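Local coordinates for protein LAE5 (Uncultured bacterium, PDB 5JD3) that probably hydrolyses ester bonds as an esterase of the GDSL lipase/acylhydrolase family, at residues 108-120 and 168-180. Sequence-based numbering, arbitrary orientation.
Sequences AMMIGINDVWRQF and AMRARMDVYGDLM
Gln119 OE1 takes two N-H groups of Arg172: NH2 at 2.9 Å, in the carbonyl plane on a lone pair, and a weaker bond from NE; amide and guanidinium planes stand 86° apart. In this three-layered parallel-sheet fold of a GDSL-type hydrolase, the grip joins helix 113-120, just after a central strand, to the nearly antiparallel helix 168-180. The amide's NE2 donates to Tyr176 OH (2.8 Å) and to Asp115 O one turn back, which together fix the amide's rotation; Tyr176 OH also meets Val130 O. A leucine in place of Gln119 would probably leave Arg172 and Tyr176 without their amide partner and free the guanidinium to turn. One helical turn before Phe120, Val116 is a knob among Met169, Arg172, Met173 and Tyr176. Its CG2, anti to the carbonyl carbon, lies over the Tyr176 ring face, 3.6 Å from the centroid, while CG1 reaches Arg172 CG. One turn before Arg172, Met169 lies against two aromatics: CB sits over the Phe120 face, and CG anti to the backbone N (chi1 175°) and an extended chain beyond it carry CE over the five-membered ring of Trp117, 3.4 Å from Trp117 CD1.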
loop_
_atom_site.group_PDB
_atom_site.type_symbol
_atom_site.label_atom_id
_atom_site.label_comp_id
_atom_site.label_asym_id
_atom_site.label_seq_id
_atom_site.Cartn_x
_atom_site.Cartn_y
_atom_site.Cartn_z
ATOM N N ALA A 108 -2.746 -0.528 7.476
ATOM C CA ALA A 108 -2.842 -0.700 6.035
ATOM C C ALA A 108 -1.465 -1.030 5.475
ATOM O O ALA A 108 -0.490 -0.335 5.757
ATOM C CB ALA A 108 -3.408 0.547 5.379
ATOM N N MET A 109 -1.383 -2.098 4.692
ATOM C CA MET A 109 -0.105 -2.517 4.135
ATOM C C MET A 109 -0.158 -2.659 2.621
ATOM O O MET A 109 -1.069 -3.277 2.069
ATOM C CB MET A 109 0.347 -3.836 4.767
ATOM C CG MET A 109 1.572 -4.448 4.106
ATOM S SD MET A 109 2.304 -5.771 5.086
ATOM C CE MET A 109 0.845 -6.700 5.545
ATOM N N MET A 110 0.829 -2.069 1.958
ATOM C CA MET A 110 0.974 -2.199 0.519
ATOM C C MET A 110 2.412 -2.557 0.175
ATOM O O MET A 110 3.313 -1.723 0.277
ATOM C CB MET A 110 0.563 -0.909 -0.185
ATOM C CG MET A 110 0.870 -0.917 -1.662
ATOM S SD MET A 110 0.355 0.588 -2.492
ATOM C CE MET A 110 1.296 0.420 -3.995
ATOM N N ILE A 111 2.625 -3.805 -0.226
ATOM C CA ILE A 111 3.968 -4.295 -0.494
ATOM C C ILE A 111 3.935 -5.363 -1.586
ATOM O O ILE A 111 2.940 -6.074 -1.743
ATOM C CB ILE A 111 4.618 -4.860 0.795
ATOM C CG1 ILE A 111 6.140 -4.927 0.658
ATOM C CG2 ILE A 111 4.015 -6.211 1.173
ATOM C CD1 ILE A 111 6.805 -3.568 0.626
ATOM N N GLY A 112 5.013 -5.458 -2.359
ATOM C CA GLY A 112 5.091 -6.446 -3.418
ATOM C C GLY A 112 5.697 -5.930 -4.709
ATOM O O GLY A 112 6.244 -6.707 -5.492
ATOM N N ILE A 113 5.600 -4.623 -4.934
ATOM C CA ILE A 113 6.109 -4.018 -6.161
ATOM C C ILE A 113 7.608 -4.256 -6.326
ATOM O O ILE A 113 8.048 -4.780 -7.350
ATOM C CB ILE A 113 5.827 -2.503 -6.204
ATOM C CG1 ILE A 113 4.332 -2.248 -6.402
ATOM C CG2 ILE A 113 6.617 -1.842 -7.323
ATOM C CD1 ILE A 113 3.976 -0.785 -6.551
ATOM N N ASN A 114 8.386 -3.881 -5.316
ATOM C CA ASN A 114 9.830 -4.085 -5.353
ATOM C C ASN A 114 10.191 -5.564 -5.310
ATOM O O ASN A 114 11.206 -5.980 -5.867
ATOM C CB ASN A 114 10.503 -3.345 -4.198
ATOM C CG ASN A 114 10.415 -1.840 -4.343
ATOM O OD1 ASN A 114 10.549 -1.302 -5.443
ATOM N ND2 ASN A 114 10.181 -1.152 -3.233
ATOM N N ASP A 115 9.353 -6.352 -4.643
ATOM C CA ASP A 115 9.530 -7.799 -4.593
ATOM C C ASP A 115 9.492 -8.388 -5.998
ATOM O O ASP A 115 10.238 -9.313 -6.320
ATOM C CB ASP A 115 8.450 -8.442 -3.720
ATOM C CG ASP A 115 8.379 -7.829 -2.335
ATOM O OD1 ASP A 115 8.653 -8.547 -1.350
ATOM O OD2 ASP A 115 8.054 -6.628 -2.232
ATOM N N VAL A 116 8.619 -7.834 -6.833
ATOM C CA VAL A 116 8.475 -8.276 -8.213
ATOM C C VAL A 116 9.467 -7.566 -9.131
ATOM O O VAL A 116 10.070 -8.185 -10.009
ATOM C CB VAL A 116 7.039 -8.029 -8.731
ATOM C CG1 VAL A 116 6.937 -8.339 -10.217
ATOM C CG2 VAL A 116 6.038 -8.853 -7.937
ATOM N N TRP A 117 9.642 -6.267 -8.907
ATOM C CA TRP A 117 10.423 -5.416 -9.801
ATOM C C TRP A 117 11.885 -5.842 -9.930
ATOM O O TRP A 117 12.457 -5.780 -11.019
ATOM C CB TRP A 117 10.357 -3.962 -9.329
ATOM C CG TRP A 117 10.503 -2.963 -10.435
ATOM C CD1 TRP A 117 10.821 -3.221 -11.736
ATOM C CD2 TRP A 117 10.325 -1.546 -10.338
ATOM N NE1 TRP A 117 10.855 -2.052 -12.456
ATOM C CE2 TRP A 117 10.555 -1.009 -11.621
ATOM C CE3 TRP A 117 9.997 -0.679 -9.292
ATOM C CZ2 TRP A 117 10.467 0.356 -11.884
ATOM C CZ3 TRP A 117 9.912 0.676 -9.556
ATOM C CH2 TRP A 117 10.145 1.181 -10.842
ATOM N N ARG A 118 12.485 -6.274 -8.825
ATOM C CA ARG A 118 13.901 -6.630 -8.815
ATOM C C ARG A 118 14.199 -7.854 -9.674
ATOM O O ARG A 118 15.324 -8.035 -10.143
ATOM C CB ARG A 118 14.383 -6.869 -7.383
ATOM C CG ARG A 118 14.313 -5.645 -6.478
ATOM C CD ARG A 118 15.261 -4.536 -6.924
ATOM N NE ARG A 118 14.668 -3.664 -7.935
ATOM C CZ ARG A 118 13.885 -2.625 -7.662
ATOM N NH1 ARG A 118 13.391 -1.887 -8.646
ATOM N NH2 ARG A 118 13.598 -2.323 -6.404
ATOM N N GLN A 119 13.187 -8.687 -9.887
ATOM C CA GLN A 119 13.350 -9.882 -10.704
ATOM C C GLN A 119 13.461 -9.531 -12.185
ATOM O O GLN A 119 13.766 -10.391 -13.011
ATOM C CB GLN A 119 12.181 -10.846 -10.482
ATOM C CG GLN A 119 11.957 -11.226 -9.027
ATOM C CD GLN A 119 10.768 -12.149 -8.842
ATOM O OE1 GLN A 119 10.550 -13.067 -9.633
ATOM N NE2 GLN A 119 9.990 -11.907 -7.793
ATOM N N PHE A 120 13.224 -8.264 -12.519
ATOM C CA PHE A 120 13.220 -7.841 -13.916
ATOM C C PHE A 120 14.264 -6.771 -14.249
ATOM O O PHE A 120 14.817 -6.774 -15.349
ATOM C CB PHE A 120 11.825 -7.348 -14.305
ATOM C CG PHE A 120 10.783 -8.432 -14.308
ATOM C CD1 PHE A 120 10.646 -9.273 -15.399
ATOM C CD2 PHE A 120 9.946 -8.614 -13.219
ATOM C CE1 PHE A 120 9.693 -10.275 -15.407
ATOM C CE2 PHE A 120 8.989 -9.614 -13.221
ATOM C CZ PHE A 120 8.864 -10.446 -14.316
ATOM N N ALA A 168 5.535 -9.850 -19.069
ATOM C CA ALA A 168 6.193 -10.700 -18.078
ATOM C C ALA A 168 6.096 -10.148 -16.657
ATOM O O ALA A 168 5.878 -10.901 -15.710
ATOM C CB ALA A 168 7.651 -10.907 -18.456
ATOM N N MET A 169 6.250 -8.836 -16.513
ATOM C CA MET A 169 6.211 -8.214 -15.194
ATOM C C MET A 169 4.778 -7.991 -14.705
ATOM O O MET A 169 4.494 -8.144 -13.518
ATOM C CB MET A 169 6.975 -6.889 -15.204
ATOM C CG MET A 169 6.881 -6.125 -13.893
ATOM S SD MET A 169 8.232 -4.967 -13.620
ATOM C CE MET A 169 7.564 -4.016 -12.257
ATOM N N ARG A 170 3.881 -7.632 -15.617
ATOM C CA ARG A 170 2.475 -7.454 -15.264
ATOM C C ARG A 170 1.863 -8.780 -14.827
ATOM O O ARG A 170 1.139 -8.842 -13.832
ATOM C CB ARG A 170 1.685 -6.870 -16.438
ATOM C CG ARG A 170 0.175 -6.871 -16.227
ATOM C CD ARG A 170 -0.222 -6.059 -14.999
ATOM N NE ARG A 170 -1.552 -6.415 -14.509
ATOM C CZ ARG A 170 -2.671 -5.775 -14.836
ATOM N NH1 ARG A 170 -3.831 -6.175 -14.336
ATOM N NH2 ARG A 170 -2.632 -4.735 -15.660
ATOM N N ALA A 171 2.160 -9.838 -15.574
ATOM C CA ALA A 171 1.667 -11.171 -15.246
ATOM C C ALA A 171 2.261 -11.657 -13.931
ATOM O O ALA A 171 1.592 -12.333 -13.149
ATOM C CB ALA A 171 1.988 -12.147 -16.366
ATOM N N ARG A 172 3.523 -11.309 -13.695
ATOM C CA ARG A 172 4.200 -11.651 -12.450
ATOM C C ARG A 172 3.613 -10.856 -11.292
ATOM O O ARG A 172 3.446 -11.375 -10.188
ATOM C CB ARG A 172 5.703 -11.385 -12.563
ATOM C CG ARG A 172 6.527 -11.864 -11.377
ATOM C CD ARG A 172 6.612 -13.380 -11.335
ATOM N NE ARG A 172 7.683 -13.846 -10.459
ATOM C CZ ARG A 172 7.953 -15.126 -10.225
ATOM N NH1 ARG A 172 7.228 -16.075 -10.802
ATOM N NH2 ARG A 172 8.948 -15.458 -9.414
ATOM N N MET A 173 3.302 -9.589 -11.551
ATOM C CA MET A 173 2.697 -8.729 -10.543
ATOM C C MET A 173 1.307 -9.243 -10.183
ATOM O O MET A 173 0.858 -9.107 -9.045
ATOM C CB MET A 173 2.623 -7.283 -11.040
ATOM C CG MET A 173 2.315 -6.264 -9.955
ATOM S SD MET A 173 3.680 -6.042 -8.794
ATOM C CE MET A 173 4.850 -5.137 -9.807
ATOM N N ASP A 174 0.634 -9.838 -11.165
ATOM C CA ASP A 174 -0.675 -10.443 -10.945
ATOM C C ASP A 174 -0.570 -11.664 -10.039
ATOM O O ASP A 174 -1.493 -11.965 -9.281
ATOM C CB ASP A 174 -1.321 -10.835 -12.277
ATOM C CG ASP A 174 -1.737 -9.632 -13.099
ATOM O OD1 ASP A 174 -1.967 -8.557 -12.509
ATOM O OD2 ASP A 174 -1.837 -9.764 -14.337
ATOM N N VAL A 175 0.555 -12.367 -10.126
ATOM C CA VAL A 175 0.802 -13.527 -9.278
ATOM C C VAL A 175 0.846 -13.120 -7.811
ATOM O O VAL A 175 0.199 -13.735 -6.963
ATOM C CB VAL A 175 2.123 -14.232 -9.651
ATOM C CG1 VAL A 175 2.475 -15.295 -8.620
ATOM C CG2 VAL A 175 2.030 -14.837 -11.043
ATOM N N TYR A 176 1.603 -12.066 -7.526
ATOM C CA TYR A 176 1.792 -11.597 -6.158
ATOM C C TYR A 176 0.535 -10.933 -5.606
ATOM O O TYR A 176 0.286 -10.966 -4.402
ATOM C CB TYR A 176 2.976 -10.630 -6.093
ATOM C CG TYR A 176 4.322 -11.318 -6.140
ATOM C CD1 TYR A 176 4.703 -12.069 -7.244
ATOM C CD2 TYR A 176 5.214 -11.213 -5.081
ATOM C CE1 TYR A 176 5.932 -12.701 -7.291
ATOM C CE2 TYR A 176 6.445 -11.840 -5.119
ATOM C CZ TYR A 176 6.799 -12.581 -6.226
ATOM O OH TYR A 176 8.023 -13.207 -6.265
ATOM N N GLY A 177 -0.253 -10.333 -6.491
ATOM C CA GLY A 177 -1.510 -9.724 -6.097
ATOM C C GLY A 177 -2.515 -10.770 -5.652
ATOM O O GLY A 177 -3.181 -10.608 -4.629
ATOM N N ASP A 178 -2.620 -11.845 -6.427
ATOM C CA ASP A 178 -3.509 -12.957 -6.102
ATOM C C ASP A 178 -3.109 -13.620 -4.793
ATOM O O ASP A 178 -3.956 -14.106 -4.043
ATOM C CB ASP A 178 -3.509 -13.994 -7.230
ATOM C CG ASP A 178 -4.428 -13.617 -8.374
ATOM O OD1 ASP A 178 -4.761 -12.421 -8.505
ATOM O OD2 ASP A 178 -4.818 -14.519 -9.145
ATOM N N LEU A 179 -1.817 -13.612 -4.537
ATOM C CA LEU A 179 -1.232 -14.180 -3.346
ATOM C C LEU A 179 -1.585 -13.367 -2.133
ATOM O O LEU A 179 -1.806 -13.860 -1.101
ATOM C CB LEU A 179 0.254 -14.222 -3.499
ATOM C CG LEU A 179 1.041 -15.510 -3.386
ATOM C CD1 LEU A 179 0.225 -16.687 -3.851
ATOM C CD2 LEU A 179 2.307 -15.380 -4.206
ATOM N N MET A 180 -1.636 -12.086 -2.302
ATOM C CA MET A 180 -2.046 -11.184 -1.234
ATOM C C MET A 180 -3.542 -11.333 -0.975
ATOM O O MET A 180 -4.015 -11.122 0.143
ATOM C CB MET A 180 -1.710 -9.731 -1.575
ATOM C CG MET A 180 -1.944 -8.768 -0.421
ATOM S SD MET A 180 -1.764 -7.037 -0.878
ATOM C CE MET A 180 -0.656 -6.461 0.406
#